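Local coordinates for alpha-actinin-like protein 1 (Schizosaccharomyces pombe, PDB 5BVR) that binds actin filaments and takes part in forming and organising the actin ring, with roles in cytokinesis and septation, at residues A[15-18]-A[19-23]; A[78-81]-A[82-86]; A[109-112]-A[113-117]; A[123-126]-A[127-131]. All blocks are in the same frame, centred on the assembly; numbering follows the deposited sequence.

Contact 1: A[15-18]-A[19-23]; sequences TFTK and WFNTK
Thr15, Phe16, Thr17 and Lys18 meet Trp19 to Thr22 as successive turns of one regular helix, 11-25, buried in the first calponin-homology (CH) domain. Four i to i+4 backbone bonds join the turns; that from Trp19 N to Thr15 O (2.9 Å) is typical of them. Thr17 and Asn21 lie side by side and point the same way, the methyl CG2 resting 3.8 Å from the amide ND2. Their polar atoms have other partners: Thr17 OG1 bonds back to Asn13 O, while Asn21 OD1 takes Val32 N, so the short amide ties the helix to the following loop. Thr22 has its hydroxyl between the backbone N and the carbonyl carbon (chi1 68°), which brings OG1 to a lone pair of Trp19 O at 2.7 Å and sets CG2 3.2 Å from Lys18 O. In this tandem CH actin-binding domain the helix faces both halves: Phe16 and Trp19 reach helix 101-117 and also Thr222 of helix 217-234, in the second CH domain. Large flat rings suit that buried seam. The Trp19 ring brings the edge atom CE3 to 4.1 Å from Phe16 O. Lys18, bent along its chain, sends NZ toward Leu203 O in a weak bond.

Contact 2: A[78-81]-A[82-86]; sequences LEYI and KSKGM
Lys84 folds back over Tyr80 where helix 67-83 ends. Its CB lies 3.6 Å from Ile81 O, and CG comes over one face of the phenol ring, 4.1 Å from the Tyr80 centroid and 21° off the normal, a CH-pi contact displaced toward the rim. Bends at chi2 and chi3 then carry the chain along the ring: CD lies beside CZ and OH of Tyr80, and CE reaches Tyr80 OH at 3.7 Å. The ammonium NZ ends near Glu55 OE2 in a long, weak ion pair, and Tyr80 OH bonds to that same carboxylate oxygen. A long aliphatic stem with a charged tip suits a partly exposed place beside an acid. Beside this pair the helix closes in a Schellman motif: Met86 N reaches back weakly to Ile81 O (3.3 Å) and Gly85 N bonds to Lys82 O (2.8 Å). Gly85 takes a positive phi of 79°, which costs glycine little. The apolar contact expected of the motif is Ile81 CG2 against Met86 CB at 3.6 Å, the two side chains crossing at about a right angle. With an alanine in place of Tyr80, the Lys84 stem would probably be set free to turn and Glu55 would lose its phenol partner. Just before Lys84, Ser83 OG donates to Tyr80 O at 2.6 Å, giving that carbonyl a second donor beside the weak bond from Lys84 N.

Contact 3: A[109-112]-A[113-117]; sequences WTLI and LRFTI
Leu113, Arg114 and Phe115 bond back to Trp109, Thr110 and Leu111 in ordinary i to i+4 fashion, but Ile112 O takes two donors, Thr116 N at 2.9 Å and, weakly, Ile117 N, as helix 101-117 widens into a pi-type turn. This is the closing turn of the last long helix of the first CH domain, and residues 109-112 belong to its actin-binding region. The Trp109 indole has Leu113 CB over one face, 4.3 Å above the plane and toward the rim. Two turns on, Ile117 CD1 comes to 3.9 Å from Trp109 CH2, the side chains crossing at about a right angle. The indole also makes a cation-pi contact with Arg218 of the second CH domain, for which a broad electron-rich ring is well suited. On another flank Leu111 and Phe115 run alongside each other, CD2 of the leucine 4.1 Å from CE2 of the ring. With CG anti to the carbonyl carbon (chi1 -67°), the phenylalanine turns its edge to Leu111 O, CD2 lying 3.4 Å from that oxygen. Over the centre of one of its faces, 3.8 Å above the plane, sits CG of Arg114, and the guanidinium beyond it keeps one face toward ring atom CE1. A serine in place of Phe115 would probably leave Leu111 CD2 and the Arg114 stem without the surface they rest on. Across this turn the hydrogen bonds are all between backbone atoms, and the side chains meet mainly by apolar packing.

Contact 4: A[123-126]-A[127-131]; sequences EGLT and AKEGL
Glu129 and Leu125 meet at the carboxylate of Glu129, the flat side-chain group that takes part in the contact: OE1 lies 3.9 Å from Leu125 CD2 and accepts a hydrogen bond from a water at 2.7 Å. The same water accepts from Thr126 N at 2.9 Å, so it bridges the strand residue and the acid. With the chain extended beyond CG (chi2 -171°), Glu129 reaches this water while its CB stays near Leu125 CD1, the two side chains crossing at about a right angle. The flat carbonyl group of Thr126 has Gly130 N over its face: the bond to Thr126 O is 3.1 Å long, but the donor stands 76° out of the carbonyl plane and misses the lone pairs. Gly130 CA also makes a CA-H...O contact with Leu125 O at 3.6 Å. A beta carbon at this position would fall only 2.7 Å from Leu125 O, which probably accounts for the glycine. Ala127 turns the chain with a positive phi (57°), unusual for a residue with a side chain, and its CB is tight against Thr126 O at 3.1 Å; a methyl is at least small enough to fit. Away from the bend, Lys128 forms a salt bridge with Glu217. The arrangement belongs to a sharp strand-to-helix junction, where a two-stranded hairpin passes into helix 127-138 of the second CH domain.

Contacts 1, 2 and 3 all lie in the first CH domain, and contact 3 touches each of the others. Against contact 1 it packs rings and branched chains, with Phe16 CZ 3.7 Å from Trp109 CE3; Trp19 NE1 also comes to 3.3 Å from Thr116 OG1. Toward contact 2 it receives Met86, whose SD lies 3.6 Å from Arg114 CB. Contact 4, in the second CH domain, meets contact 3 where Ile117 CG2 comes to 3.6 Å from Ala127 C. Contacts 1 and 2 do not touch, their centres being 20 Å apart. The side chains of Phe16 and Trp109 are each about 7 Å from a bound zinc ion.

Contact 1: A[15-18]-A[19-23]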
# COMPACT_ATOMS: atom_id res chain seq x y z
N THR A 15 -4.73 2.28 6.16
CA THR A 15 -4.28 1.96 4.81
C THR A 15 -3.43 0.70 4.80
O THR A 15 -3.60 -0.18 3.94
CB THR A 15 -3.47 3.13 4.22
OG1 THR A 15 -4.29 4.30 4.16
CG2 THR A 15 -3.00 2.83 2.84
N PHE A 16 -2.51 0.62 5.75
CA PHE A 16 -1.66 -0.56 5.87
C PHE A 16 -2.48 -1.80 6.19
O PHE A 16 -2.16 -2.88 5.70
CB PHE A 16 -0.57 -0.37 6.94
CG PHE A 16 0.57 0.55 6.52
CD1 PHE A 16 0.53 1.32 5.34
CD2 PHE A 16 1.70 0.67 7.34
CE1 PHE A 16 1.59 2.17 5.01
CE2 PHE A 16 2.76 1.53 7.00
CZ PHE A 16 2.69 2.28 5.81
N THR A 17 -3.52 -1.66 7.02
CA THR A 17 -4.40 -2.79 7.32
C THR A 17 -5.10 -3.25 6.05
O THR A 17 -5.16 -4.44 5.76
CB THR A 17 -5.43 -2.41 8.38
OG1 THR A 17 -4.74 -2.08 9.58
CG2 THR A 17 -6.40 -3.56 8.67
N LYS A 18 -5.62 -2.30 5.27
CA LYS A 18 -6.31 -2.67 4.04
C LYS A 18 -5.34 -3.35 3.05
O LYS A 18 -5.70 -4.34 2.40
CB LYS A 18 -6.98 -1.43 3.42
CG LYS A 18 -8.29 -1.06 4.13
CD LYS A 18 -8.90 0.23 3.64
CE LYS A 18 -8.55 1.37 4.58
NZ LYS A 18 -9.13 2.68 4.20
N TRP A 19 -4.10 -2.85 2.96
CA TRP A 19 -3.09 -3.45 2.10
C TRP A 19 -2.82 -4.90 2.55
O TRP A 19 -2.84 -5.82 1.74
CB TRP A 19 -1.80 -2.61 2.13
CG TRP A 19 -0.70 -3.26 1.37
CD1 TRP A 19 -0.46 -3.19 0.02
CD2 TRP A 19 0.30 -4.11 1.92
NE1 TRP A 19 0.66 -3.93 -0.28
CE2 TRP A 19 1.13 -4.52 0.86
CE3 TRP A 19 0.59 -4.56 3.21
CZ2 TRP A 19 2.23 -5.35 1.06
CZ3 TRP A 19 1.67 -5.37 3.40
CH2 TRP A 19 2.48 -5.77 2.34
N PHE A 20 -2.63 -5.08 3.85
CA PHE A 20 -2.35 -6.39 4.45
C PHE A 20 -3.49 -7.34 4.06
O PHE A 20 -3.25 -8.47 3.62
CB PHE A 20 -2.23 -6.20 5.98
CG PHE A 20 -1.41 -7.24 6.71
CD1 PHE A 20 -1.72 -8.58 6.65
CD2 PHE A 20 -0.37 -6.82 7.53
CE1 PHE A 20 -0.98 -9.49 7.37
CE2 PHE A 20 0.36 -7.72 8.26
CZ PHE A 20 0.06 -9.06 8.18
N ASN A 21 -4.72 -6.87 4.20
CA ASN A 21 -5.89 -7.69 3.89
C ASN A 21 -6.06 -8.03 2.43
O ASN A 21 -6.52 -9.13 2.11
CB ASN A 21 -7.16 -7.09 4.46
CG ASN A 21 -7.21 -7.18 5.96
OD1 ASN A 21 -6.54 -8.02 6.57
ND2 ASN A 21 -7.99 -6.33 6.57
N THR A 22 -5.69 -7.13 1.51
CA THR A 22 -5.72 -7.51 0.10
C THR A 22 -4.82 -8.73 -0.17
O THR A 22 -5.12 -9.56 -1.01
CB THR A 22 -5.31 -6.36 -0.86
OG1 THR A 22 -3.92 -6.03 -0.70
CG2 THR A 22 -6.17 -5.15 -0.64
N LYS A 23 -3.71 -8.83 0.56
CA LYS A 23 -2.82 -9.96 0.40
C LYS A 23 -3.41 -11.23 1.03
O LYS A 23 -3.52 -12.29 0.38
CB LYS A 23 -1.45 -9.65 0.99
CG LYS A 23 -0.75 -8.44 0.39
CD LYS A 23 -0.68 -8.46 -1.12
CE LYS A 23 0.02 -7.21 -1.63
NZ LYS A 23 0.11 -7.22 -3.11

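Contact 2: A[78-81]-A[82-86]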
# COMPACT_ATOMS: atom_id res chain seq x y z
N LEU A 78 10.69 -12.51 11.47
CA LEU A 78 11.71 -11.48 11.46
C LEU A 78 12.99 -12.01 10.84
O LEU A 78 13.65 -11.29 10.08
CB LEU A 78 11.95 -10.93 12.88
CG LEU A 78 10.76 -10.26 13.56
CD1 LEU A 78 11.18 -9.69 14.90
CD2 LEU A 78 10.16 -9.17 12.71
N GLU A 79 13.32 -13.26 11.13
CA GLU A 79 14.53 -13.83 10.55
C GLU A 79 14.38 -13.94 9.04
O GLU A 79 15.34 -13.66 8.31
CB GLU A 79 14.85 -15.18 11.20
CG GLU A 79 15.40 -15.03 12.62
CD GLU A 79 16.64 -14.14 12.68
OE1 GLU A 79 17.54 -14.31 11.82
OE2 GLU A 79 16.69 -13.25 13.56
N TYR A 80 13.19 -14.29 8.55
CA TYR A 80 12.96 -14.33 7.10
C TYR A 80 13.17 -12.94 6.48
O TYR A 80 13.87 -12.78 5.47
CB TYR A 80 11.57 -14.86 6.77
CG TYR A 80 11.26 -14.76 5.30
CD1 TYR A 80 11.76 -15.69 4.40
CD2 TYR A 80 10.52 -13.70 4.80
CE1 TYR A 80 11.51 -15.58 3.05
CE2 TYR A 80 10.25 -13.58 3.45
CZ TYR A 80 10.75 -14.52 2.58
OH TYR A 80 10.48 -14.39 1.24
N ILE A 81 12.58 -11.93 7.11
CA ILE A 81 12.71 -10.56 6.63
C ILE A 81 14.18 -10.11 6.57
O ILE A 81 14.65 -9.56 5.55
CB ILE A 81 11.87 -9.62 7.51
CG1 ILE A 81 10.38 -9.95 7.31
CG2 ILE A 81 12.14 -8.15 7.16
CD1 ILE A 81 9.45 -9.28 8.34
N LYS A 82 14.93 -10.43 7.62
CA LYS A 82 16.35 -10.12 7.66
C LYS A 82 17.11 -10.86 6.56
O LYS A 82 18.00 -10.29 5.92
CB LYS A 82 16.91 -10.49 9.04
CG LYS A 82 18.38 -10.18 9.21
CD LYS A 82 18.86 -10.55 10.61
CE LYS A 82 20.35 -10.26 10.79
NZ LYS A 82 20.84 -10.65 12.14
N SER A 83 16.75 -12.13 6.35
CA SER A 83 17.42 -12.96 5.34
C SER A 83 17.30 -12.38 3.93
O SER A 83 18.12 -12.69 3.05
CB SER A 83 16.87 -14.38 5.36
OG SER A 83 15.69 -14.49 4.59
N LYS A 84 16.27 -11.57 3.71
CA LYS A 84 16.05 -10.91 2.43
C LYS A 84 16.70 -9.53 2.36
O LYS A 84 16.47 -8.78 1.42
CB LYS A 84 14.55 -10.79 2.14
CG LYS A 84 13.78 -12.13 2.17
CD LYS A 84 14.01 -12.98 0.92
CE LYS A 84 13.22 -12.44 -0.27
NZ LYS A 84 13.53 -13.19 -1.53
N GLY A 85 17.52 -9.20 3.36
CA GLY A 85 18.25 -7.94 3.36
C GLY A 85 17.46 -6.71 3.77
O GLY A 85 17.89 -5.58 3.50
N MET A 86 16.33 -6.90 4.43
CA MET A 86 15.55 -5.77 4.91
C MET A 86 15.96 -5.42 6.30
O MET A 86 16.17 -6.31 7.13
CB MET A 86 14.06 -6.09 4.92
CG MET A 86 13.38 -5.89 3.60
SD MET A 86 11.79 -6.68 3.51
CE MET A 86 12.22 -8.41 3.38

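Contact 3: A[109-112]-A[113-117]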
# COMPACT_ATOMS: atom_id res chain seq x y z
N TRP A 109 5.57 -1.01 6.66
CA TRP A 109 6.10 -0.15 5.61
C TRP A 109 7.33 -0.78 4.94
O TRP A 109 7.45 -0.78 3.72
CB TRP A 109 6.43 1.25 6.12
CG TRP A 109 7.10 2.08 5.06
CD1 TRP A 109 8.38 2.56 5.09
CD2 TRP A 109 6.56 2.45 3.78
NE1 TRP A 109 8.66 3.24 3.93
CE2 TRP A 109 7.56 3.18 3.11
CE3 TRP A 109 5.33 2.24 3.15
CZ2 TRP A 109 7.37 3.71 1.83
CZ3 TRP A 109 5.13 2.77 1.89
CH2 TRP A 109 6.15 3.49 1.24
N THR A 110 8.21 -1.37 5.73
CA THR A 110 9.38 -2.02 5.18
C THR A 110 8.97 -3.10 4.16
O THR A 110 9.59 -3.22 3.10
CB THR A 110 10.23 -2.62 6.32
OG1 THR A 110 10.78 -1.54 7.08
CG2 THR A 110 11.39 -3.44 5.78
N LEU A 111 7.90 -3.83 4.48
CA LEU A 111 7.39 -4.88 3.60
C LEU A 111 6.72 -4.30 2.36
O LEU A 111 6.91 -4.79 1.27
CB LEU A 111 6.42 -5.80 4.35
CG LEU A 111 7.01 -6.50 5.60
CD1 LEU A 111 5.95 -7.38 6.22
CD2 LEU A 111 8.23 -7.31 5.24
N ILE A 112 5.96 -3.21 2.52
CA ILE A 112 5.35 -2.55 1.36
C ILE A 112 6.46 -2.06 0.45
O ILE A 112 6.43 -2.23 -0.77
CB ILE A 112 4.41 -1.41 1.83
CG1 ILE A 112 3.18 -2.00 2.50
CG2 ILE A 112 3.96 -0.56 0.63
CD1 ILE A 112 2.33 -0.98 3.26
N LEU A 113 7.47 -1.44 1.04
CA LEU A 113 8.53 -0.87 0.22
C LEU A 113 9.25 -1.96 -0.56
O LEU A 113 9.49 -1.82 -1.75
CB LEU A 113 9.52 -0.11 1.11
CG LEU A 113 10.66 0.58 0.36
CD1 LEU A 113 10.13 1.54 -0.70
CD2 LEU A 113 11.55 1.31 1.37
N ARG A 114 9.51 -3.09 0.09
CA ARG A 114 10.28 -4.12 -0.57
C ARG A 114 9.45 -4.88 -1.59
O ARG A 114 9.91 -5.16 -2.70
CB ARG A 114 10.84 -5.10 0.46
CG ARG A 114 11.50 -6.32 -0.13
CD ARG A 114 12.70 -6.03 -1.02
NE ARG A 114 13.36 -7.29 -1.34
CZ ARG A 114 12.95 -8.14 -2.27
NH1 ARG A 114 11.88 -7.86 -3.02
NH2 ARG A 114 13.61 -9.27 -2.47
N PHE A 115 8.22 -5.22 -1.22
CA PHE A 115 7.45 -6.17 -2.02
C PHE A 115 6.45 -5.53 -2.97
O PHE A 115 5.91 -6.19 -3.85
CB PHE A 115 6.79 -7.21 -1.11
CG PHE A 115 7.78 -8.11 -0.44
CD1 PHE A 115 8.41 -9.10 -1.17
CD2 PHE A 115 8.10 -7.93 0.89
CE1 PHE A 115 9.35 -9.92 -0.57
CE2 PHE A 115 9.04 -8.75 1.50
CZ PHE A 115 9.66 -9.76 0.76
N THR A 116 6.20 -4.24 -2.80
CA THR A 116 5.28 -3.53 -3.67
C THR A 116 5.95 -2.41 -4.46
O THR A 116 5.52 -2.10 -5.55
CB THR A 116 4.12 -2.93 -2.84
OG1 THR A 116 3.32 -4.00 -2.30
CG2 THR A 116 3.23 -2.01 -3.63
N ILE A 117 6.97 -1.78 -3.90
CA ILE A 117 7.54 -0.62 -4.54
C ILE A 117 8.92 -0.85 -5.14
O ILE A 117 9.22 -0.32 -6.17
CB ILE A 117 7.52 0.56 -3.57
CG1 ILE A 117 6.05 0.97 -3.38
CG2 ILE A 117 8.35 1.74 -4.08
CD1 ILE A 117 5.82 2.00 -2.37

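Contact 4: A[123-126]-A[127-131]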
# COMPACT_ATOMS: atom_id res chain seq x y z
N GLU A 123 12.12 4.12 -16.87
CA GLU A 123 13.30 4.79 -17.45
C GLU A 123 14.58 4.48 -16.66
O GLU A 123 15.49 5.30 -16.61
CB GLU A 123 13.09 6.30 -17.61
CG GLU A 123 11.99 6.66 -18.62
CD GLU A 123 11.89 8.14 -18.89
OE1 GLU A 123 12.66 8.93 -18.32
OE2 GLU A 123 11.02 8.52 -19.71
N GLY A 124 14.64 3.29 -16.06
CA GLY A 124 15.82 2.88 -15.34
C GLY A 124 15.87 3.33 -13.89
O GLY A 124 16.78 2.94 -13.16
N LEU A 125 14.91 4.15 -13.49
CA LEU A 125 14.74 4.49 -12.08
C LEU A 125 13.89 3.42 -11.43
O LEU A 125 12.98 2.90 -12.05
CB LEU A 125 14.04 5.83 -11.91
CG LEU A 125 14.74 7.07 -12.47
CD1 LEU A 125 14.01 8.32 -11.99
CD2 LEU A 125 16.23 7.10 -12.08
N THR A 126 14.17 3.14 -10.16
CA THR A 126 13.45 2.08 -9.46
C THR A 126 12.82 2.59 -8.19
O THR A 126 13.14 3.69 -7.71
CB THR A 126 14.36 0.89 -9.10
OG1 THR A 126 15.36 1.33 -8.18
CG2 THR A 126 15.03 0.32 -10.32
N ALA A 127 11.95 1.77 -7.62
CA ALA A 127 11.37 2.05 -6.31
C ALA A 127 10.66 3.41 -6.26
O ALA A 127 9.93 3.76 -7.18
CB ALA A 127 12.46 1.92 -5.23
N LYS A 128 10.87 4.18 -5.19
CA LYS A 128 10.12 5.43 -5.03
C LYS A 128 10.37 6.37 -6.21
O LYS A 128 9.43 6.96 -6.75
CB LYS A 128 10.49 6.10 -3.72
CG LYS A 128 9.76 7.40 -3.49
CD LYS A 128 10.13 7.97 -2.13
CE LYS A 128 9.29 9.16 -1.79
NZ LYS A 128 9.67 9.65 -0.43
N GLU A 129 11.63 6.50 -6.62
CA GLU A 129 12.01 7.39 -7.72
C GLU A 129 11.31 6.96 -8.99
O GLU A 129 10.84 7.77 -9.78
CB GLU A 129 13.51 7.32 -7.97
CG GLU A 129 14.33 8.05 -6.96
CD GLU A 129 15.80 8.14 -7.35
OE1 GLU A 129 16.26 7.35 -8.22
OE2 GLU A 129 16.48 9.00 -6.77
N GLY A 130 11.31 5.65 -9.22
CA GLY A 130 10.66 5.07 -10.37
C GLY A 130 9.19 5.32 -10.42
O GLY A 130 8.65 5.70 -11.46
N LEU A 131 8.53 5.12 -9.28
CA LEU A 131 7.10 5.34 -9.22
C LEU A 131 6.76 6.81 -9.45
O LEU A 131 5.83 7.12 -10.19
CB LEU A 131 6.57 4.85 -7.87
CG LEU A 131 5.06 5.01 -7.70
CD1 LEU A 131 4.27 4.25 -8.77
CD2 LEU A 131 4.62 4.57 -6.31
O HOH W 1 16.32 4.77 -9.03